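Local coordinates for Dps family protein (Staphylococcus aureus subsp. aureus, PDB 2D5K) that forms a twelve-subunit, ferritin-like shell that probably binds and stores iron, and probably can compact the nucleoid, at residues F39-H42 against V43-E47; V124-D127 against M128-M132; G131-T134 against S135-H139. All coordinates share one frame; numbering follows the deposited sequence.

All three contacts are turns of long helices in the ferritin-like four-helix bundle. Contact 1 is the first part of helix 38-65, whereas contacts 2 and 3 follow one another on helix 123-147 and share Gly131 and Met132, their centres 11 Å apart. Contacts 1 and 2 do not touch: their centres are 26 Å apart and their nearest atoms about 12 Å. Contacts 1 and 3 meet where the two helices pack, Lys44 NZ lying 3.6 Å from His139 ND1. Each contact also faces other subunits of the twelve-chain assembly, and a glycerol, probably from the crystallisation liquor, is hydrogen-bonded to Asp127 of contact 2.

Contact 1: residues F39-H42 against V43-E47; sequences FSLH and VKFEE
Helix 38-65 of the ferritin-like four-helix bundle carries this contact on its first turns, where Leu41 and Phe45 pair one turn apart on the side facing the core. Leu41 CB meets the ring of Phe45 at CE2, 3.9 Å away, and the same ring lies obliquely by the Leu41 carbonyl, with CD2 3.2 Å from O. Phe45 CG stands anti to its own carbonyl carbon (chi1 -67°), which swings the ring back toward the preceding turn. The ring continues onto Met95 and Leu99 of helix 92-120. Lys44 N donates to Ser40 O at 2.9 Å, in the carbonyl plane, and Phe45 N donates to Leu41 O with an N-H...O angle of 166°; the bond from Val43 N to Phe39 O is weak. On another side of the helix, His42 stacks with Phe38 and His30, while its NE2 is hydrogen-bonded to Glu61 of a neighbouring subunit, so the imidazole joins the fold to the assembly. Ser40 packs on Ser40 of other subunits. Val43 sends its CG2 branch back along the helix, to 3.4 Å from Phe39 O.

Contact 2: residues V124-D127 against M128-M132; sequences VSED and MFIGM
Val124 and Met128 lie side by side, one turn apart and pointing the same way, near the start of helix 123-147 in the four-helix bundle. Their apolar contact is made at the far end of the thioether, where Met128 CE comes 3.9 Å from Val124 CG1. The methionine CG lies beside the backbone N (chi1 -72°), which turns the chain back along the helix, and the extended course of the chain beyond it takes the methyl to the valine branch.

Aromatic and aliphatic groups also lie against backbone carbonyls of the preceding turn. Phe129 sets its ring obliquely beside the Ser125 carbonyl, with CD2 3.2 Å from O. Ile130 lays CG1 3.0 Å from Glu126 O.

Four successive backbone hydrogen bonds hold the turn: Met128 N to Val124 O, Phe129 N to Ser125 O at 2.9 Å, Ile130 N to Glu126 O, and Gly131 N to Asp127 O at 3.0 Å.

Beyond these turns, each face packs on something different: Val124 and Met128 touch Arg62 of helix 38-65 and Thr134 of a neighbouring subunit, Phe129 packs into the bundle against helices 92-120 and 5-32, and Ile130 lies between Ile114 and Asp123 of another subunit. The polar groups also find partners there, Ser125 OG being hydrogen-bonded to Asp122 and to Arg62 NE, and Asp127 OD1 to a glycerol that probably came from the crystallisation liquor. Because the guanidinium NE can only donate, the serine oxygen accepts from it and is left to give its own proton, probably to the Asp122 carboxylate, which suits a buried hydroxyl and links the helix start to helix 38-65.

Contact 3: residues G131-T134 against S135-H139; sequences GMQT and SVDKH
Gly131-Thr134 and Ser135-His139 continue helix 123-147 of the four-helix bundle, joined by four i to i+4 backbone hydrogen bonds: Val136 N to Met132 O at 2.9 Å, nearly along the C=O axis, Asp137 N to Gln133 O also at 2.9 Å, Lys138 N to Thr134 O, and a weak one from Ser135 N to Gly131 O at 3.3 Å. On the core side, Met132 and Val136 cross obliquely, with Met132 CG 4.0 Å from Val136 CG2. CG2 lies beside the valine backbone N, and it leans back over the turn to within 3.2 Å of Met132 O. Trp19 of helix 5-32 covers both residues.

Gln133 and Asp137 form the second side-chain pair. Here it is the methylene of the glutamine that touches, its CG lying 3.6 Å from Asp137 OD2, while the amide and carboxylate planes are turned 36° apart. The glutamine chain is extended (chi2 180°), which carries the amide onward from this touching methylene. Asp137 CG also sits 3.3 Å from Gln133 O.

The two hydroxyls and the amide are also bonded: Thr134 OG1 to Ile130 O within the helix, Ser135 OG to Glu51 of helix 38-65, whose other oxygen bonds His139 NE2, and Gln133 NE2 to Glu111 of helix 92-120. With Asp137 OD1 hydrogen-bonded to Ser107 and OD2 in a salt bridge to Arg62 of a neighbouring subunit, the carboxylate is probably held in its rotation by the two bonds, and the nearby guanidinium would probably favour its charged form while joining this helix to that subunit.

Contact 1: residues F39-H42 against V43-E47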
# COMPACT_ATOMS: atom_id res chain seq x y z
N PHE B 39 10.10 9.23 25.23
CA PHE B 39 9.60 8.61 24.01
C PHE B 39 8.53 9.41 23.29
O PHE B 39 8.61 9.59 22.07
CB PHE B 39 9.13 7.18 24.32
CG PHE B 39 10.25 6.28 24.77
CD1 PHE B 39 11.28 5.94 23.90
CD2 PHE B 39 10.31 5.82 26.08
CE1 PHE B 39 12.36 5.16 24.32
CE2 PHE B 39 11.38 5.04 26.52
CZ PHE B 39 12.41 4.71 25.64
N SER B 40 7.54 9.92 24.02
CA SER B 40 6.49 10.72 23.39
C SER B 40 7.01 12.02 22.80
O SER B 40 6.73 12.35 21.65
CB SER B 40 5.38 11.03 24.40
OG SER B 40 4.66 9.87 24.76
N LEU B 41 7.77 12.77 23.59
CA LEU B 41 8.29 14.06 23.14
C LEU B 41 9.34 13.94 22.03
O LEU B 41 9.37 14.76 21.12
CB LEU B 41 8.85 14.84 24.33
CG LEU B 41 7.80 15.18 25.38
CD1 LEU B 41 8.45 15.91 26.55
CD2 LEU B 41 6.70 16.05 24.76
N HIS B 42 10.19 12.93 22.12
CA HIS B 42 11.23 12.71 21.11
C HIS B 42 10.54 12.63 19.74
O HIS B 42 10.98 13.25 18.77
CB HIS B 42 11.99 11.42 21.42
CG HIS B 42 13.04 11.06 20.41
ND1 HIS B 42 12.95 9.94 19.62
CD2 HIS B 42 14.20 11.67 20.08
CE1 HIS B 42 14.02 9.87 18.84
NE2 HIS B 42 14.79 10.91 19.10
N VAL B 43 9.44 11.88 19.68
CA VAL B 43 8.70 11.72 18.45
C VAL B 43 7.92 12.98 18.08
O VAL B 43 7.96 13.43 16.94
CB VAL B 43 7.70 10.54 18.54
CG1 VAL B 43 6.83 10.50 17.29
CG2 VAL B 43 8.47 9.24 18.69
N LYS B 44 7.22 13.57 19.05
CA LYS B 44 6.44 14.77 18.79
C LYS B 44 7.30 15.90 18.21
O LYS B 44 6.86 16.60 17.30
CB LYS B 44 5.75 15.26 20.07
CG LYS B 44 4.84 16.46 19.84
CD LYS B 44 3.76 16.13 18.81
CE LYS B 44 3.06 17.38 18.27
NZ LYS B 44 2.24 18.09 19.30
N PHE B 45 8.50 16.07 18.73
CA PHE B 45 9.37 17.13 18.22
C PHE B 45 9.77 16.87 16.77
O PHE B 45 9.96 17.82 16.01
CB PHE B 45 10.62 17.29 19.10
CG PHE B 45 10.32 17.79 20.49
CD1 PHE B 45 9.28 18.68 20.71
CD2 PHE B 45 11.09 17.39 21.57
CE1 PHE B 45 9.00 19.16 22.00
CE2 PHE B 45 10.83 17.86 22.86
CZ PHE B 45 9.78 18.75 23.07
N GLU B 46 9.88 15.61 16.38
CA GLU B 46 10.23 15.28 15.00
C GLU B 46 9.04 15.59 14.09
O GLU B 46 9.20 16.12 13.00
CB GLU B 46 10.62 13.81 14.85
CG GLU B 46 11.09 13.48 13.43
CD GLU B 46 11.62 12.07 13.28
OE1 GLU B 46 12.20 11.53 14.25
OE2 GLU B 46 11.48 11.50 12.17
N GLU B 47 7.84 15.25 14.55
CA GLU B 47 6.64 15.52 13.76
C GLU B 47 6.57 17.03 13.53
O GLU B 47 6.21 17.49 12.45
CB GLU B 47 5.39 15.03 14.49
CG GLU B 47 5.48 13.57 14.92
CD GLU B 47 4.19 13.05 15.55
OE1 GLU B 47 3.56 13.81 16.32
OE2 GLU B 47 3.82 11.89 15.29

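Contact 2: residues V124-D127 against M128-M132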
# COMPACT_ATOMS: atom_id res chain seq x y z
N VAL B 124 -4.19 34.19 -1.69
CA VAL B 124 -3.49 32.91 -1.65
C VAL B 124 -2.58 32.89 -0.42
O VAL B 124 -2.59 31.94 0.36
CB VAL B 124 -2.64 32.69 -2.92
CG1 VAL B 124 -1.69 31.51 -2.73
CG2 VAL B 124 -3.56 32.43 -4.11
N SER B 125 -1.79 33.95 -0.24
CA SER B 125 -0.90 34.02 0.91
C SER B 125 -1.73 34.06 2.18
O SER B 125 -1.36 33.48 3.20
CB SER B 125 -0.01 35.27 0.83
OG SER B 125 0.90 35.16 -0.26
N GLU B 126 -2.86 34.75 2.12
CA GLU B 126 -3.74 34.85 3.27
C GLU B 126 -4.17 33.45 3.69
O GLU B 126 -4.12 33.10 4.87
CB GLU B 126 -4.98 35.69 2.93
CG GLU B 126 -5.96 35.81 4.09
CD GLU B 126 -7.20 36.61 3.72
OE1 GLU B 126 -7.37 36.93 2.53
OE2 GLU B 126 -8.01 36.89 4.63
N ASP B 127 -4.57 32.64 2.71
CA ASP B 127 -5.01 31.28 2.96
C ASP B 127 -3.89 30.43 3.56
O ASP B 127 -4.14 29.60 4.44
CB ASP B 127 -5.50 30.64 1.65
CG ASP B 127 -6.08 29.26 1.85
OD1 ASP B 127 -7.01 29.11 2.67
OD2 ASP B 127 -5.60 28.31 1.19
N MET B 128 -2.67 30.64 3.09
CA MET B 128 -1.53 29.89 3.61
C MET B 128 -1.27 30.25 5.07
O MET B 128 -0.96 29.38 5.89
CB MET B 128 -0.28 30.17 2.78
CG MET B 128 -0.35 29.51 1.41
SD MET B 128 1.15 29.78 0.46
CE MET B 128 0.70 28.95 -1.10
N PHE B 129 -1.40 31.53 5.40
CA PHE B 129 -1.21 31.96 6.78
C PHE B 129 -2.29 31.35 7.66
O PHE B 129 -2.02 30.96 8.80
CB PHE B 129 -1.26 33.49 6.89
CG PHE B 129 -0.07 34.19 6.31
CD1 PHE B 129 1.22 33.75 6.60
CD2 PHE B 129 -0.23 35.32 5.52
CE1 PHE B 129 2.34 34.43 6.10
CE2 PHE B 129 0.88 36.00 5.02
CZ PHE B 129 2.16 35.55 5.31
N ILE B 130 -3.51 31.27 7.14
CA ILE B 130 -4.63 30.69 7.89
C ILE B 130 -4.35 29.23 8.19
O ILE B 130 -4.55 28.76 9.31
CB ILE B 130 -5.96 30.78 7.10
CG1 ILE B 130 -6.30 32.24 6.79
CG2 ILE B 130 -7.08 30.12 7.91
CD1 ILE B 130 -6.51 33.08 7.98
N GLY B 131 -3.91 28.49 7.17
CA GLY B 131 -3.61 27.09 7.35
C GLY B 131 -2.55 26.90 8.42
O GLY B 131 -2.65 26.00 9.26
N MET B 132 -1.53 27.74 8.39
CA MET B 132 -0.45 27.66 9.38
C MET B 132 -0.97 27.99 10.78
O MET B 132 -0.66 27.29 11.74
CB MET B 132 0.68 28.63 9.01
CG MET B 132 1.81 28.66 10.03
SD MET B 132 3.11 29.85 9.63
CE MET B 132 4.03 28.93 8.41

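Contact 3: residues G131-T134 against S135-H139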
# COMPACT_ATOMS: atom_id res chain seq x y z
N GLY B 131 -3.91 28.49 7.17
CA GLY B 131 -3.61 27.09 7.35
C GLY B 131 -2.55 26.90 8.42
O GLY B 131 -2.65 26.00 9.26
N MET B 132 -1.53 27.74 8.39
CA MET B 132 -0.45 27.66 9.38
C MET B 132 -0.97 27.99 10.78
O MET B 132 -0.66 27.29 11.74
CB MET B 132 0.68 28.63 9.01
CG MET B 132 1.81 28.66 10.03
SD MET B 132 3.11 29.85 9.63
CE MET B 132 4.03 28.93 8.41
N GLN B 133 -1.75 29.05 10.89
CA GLN B 133 -2.29 29.44 12.20
C GLN B 133 -3.16 28.33 12.77
O GLN B 133 -3.19 28.11 13.98
CB GLN B 133 -3.09 30.73 12.07
CG GLN B 133 -3.52 31.32 13.42
CD GLN B 133 -4.31 32.61 13.26
OE1 GLN B 133 -5.21 32.69 12.42
NE2 GLN B 133 -3.99 33.62 14.07
N THR B 134 -3.88 27.62 11.90
CA THR B 134 -4.74 26.52 12.33
C THR B 134 -3.91 25.48 13.07
O THR B 134 -4.25 25.07 14.19
CB THR B 134 -5.41 25.82 11.12
OG1 THR B 134 -6.25 26.76 10.42
CG2 THR B 134 -6.25 24.64 11.59
N SER B 135 -2.82 25.04 12.45
CA SER B 135 -1.96 24.03 13.06
C SER B 135 -1.22 24.56 14.28
O SER B 135 -1.09 23.86 15.29
CB SER B 135 -0.95 23.51 12.03
OG SER B 135 -0.08 22.57 12.63
N VAL B 136 -0.73 25.79 14.19
CA VAL B 136 -0.02 26.40 15.32
C VAL B 136 -0.90 26.44 16.56
O VAL B 136 -0.49 26.05 17.66
CB VAL B 136 0.45 27.83 14.95
CG1 VAL B 136 0.88 28.59 16.21
CG2 VAL B 136 1.62 27.75 13.96
N ASP B 137 -2.14 26.91 16.40
CA ASP B 137 -3.06 26.99 17.53
C ASP B 137 -3.41 25.62 18.09
O ASP B 137 -3.54 25.45 19.30
CB ASP B 137 -4.35 27.72 17.11
CG ASP B 137 -4.14 29.21 16.90
OD1 ASP B 137 -3.06 29.72 17.27
OD2 ASP B 137 -5.06 29.87 16.36
N LYS B 138 -3.58 24.65 17.20
CA LYS B 138 -3.92 23.29 17.62
C LYS B 138 -2.78 22.72 18.46
O LYS B 138 -3.00 22.18 19.55
CB LYS B 138 -4.17 22.42 16.39
CG LYS B 138 -4.63 21.01 16.70
CD LYS B 138 -4.95 20.28 15.40
CE LYS B 138 -5.51 18.89 15.66
NZ LYS B 138 -5.79 18.15 14.38
N HIS B 139 -1.56 22.83 17.95
CA HIS B 139 -0.40 22.33 18.68
C HIS B 139 -0.26 23.05 20.02
O HIS B 139 0.08 22.44 21.03
CB HIS B 139 0.89 22.56 17.88
CG HIS B 139 1.03 21.66 16.69
ND1 HIS B 139 0.99 20.29 16.78
CD2 HIS B 139 1.23 21.95 15.38
CE1 HIS B 139 1.17 19.77 15.58
NE2 HIS B 139 1.32 20.76 14.71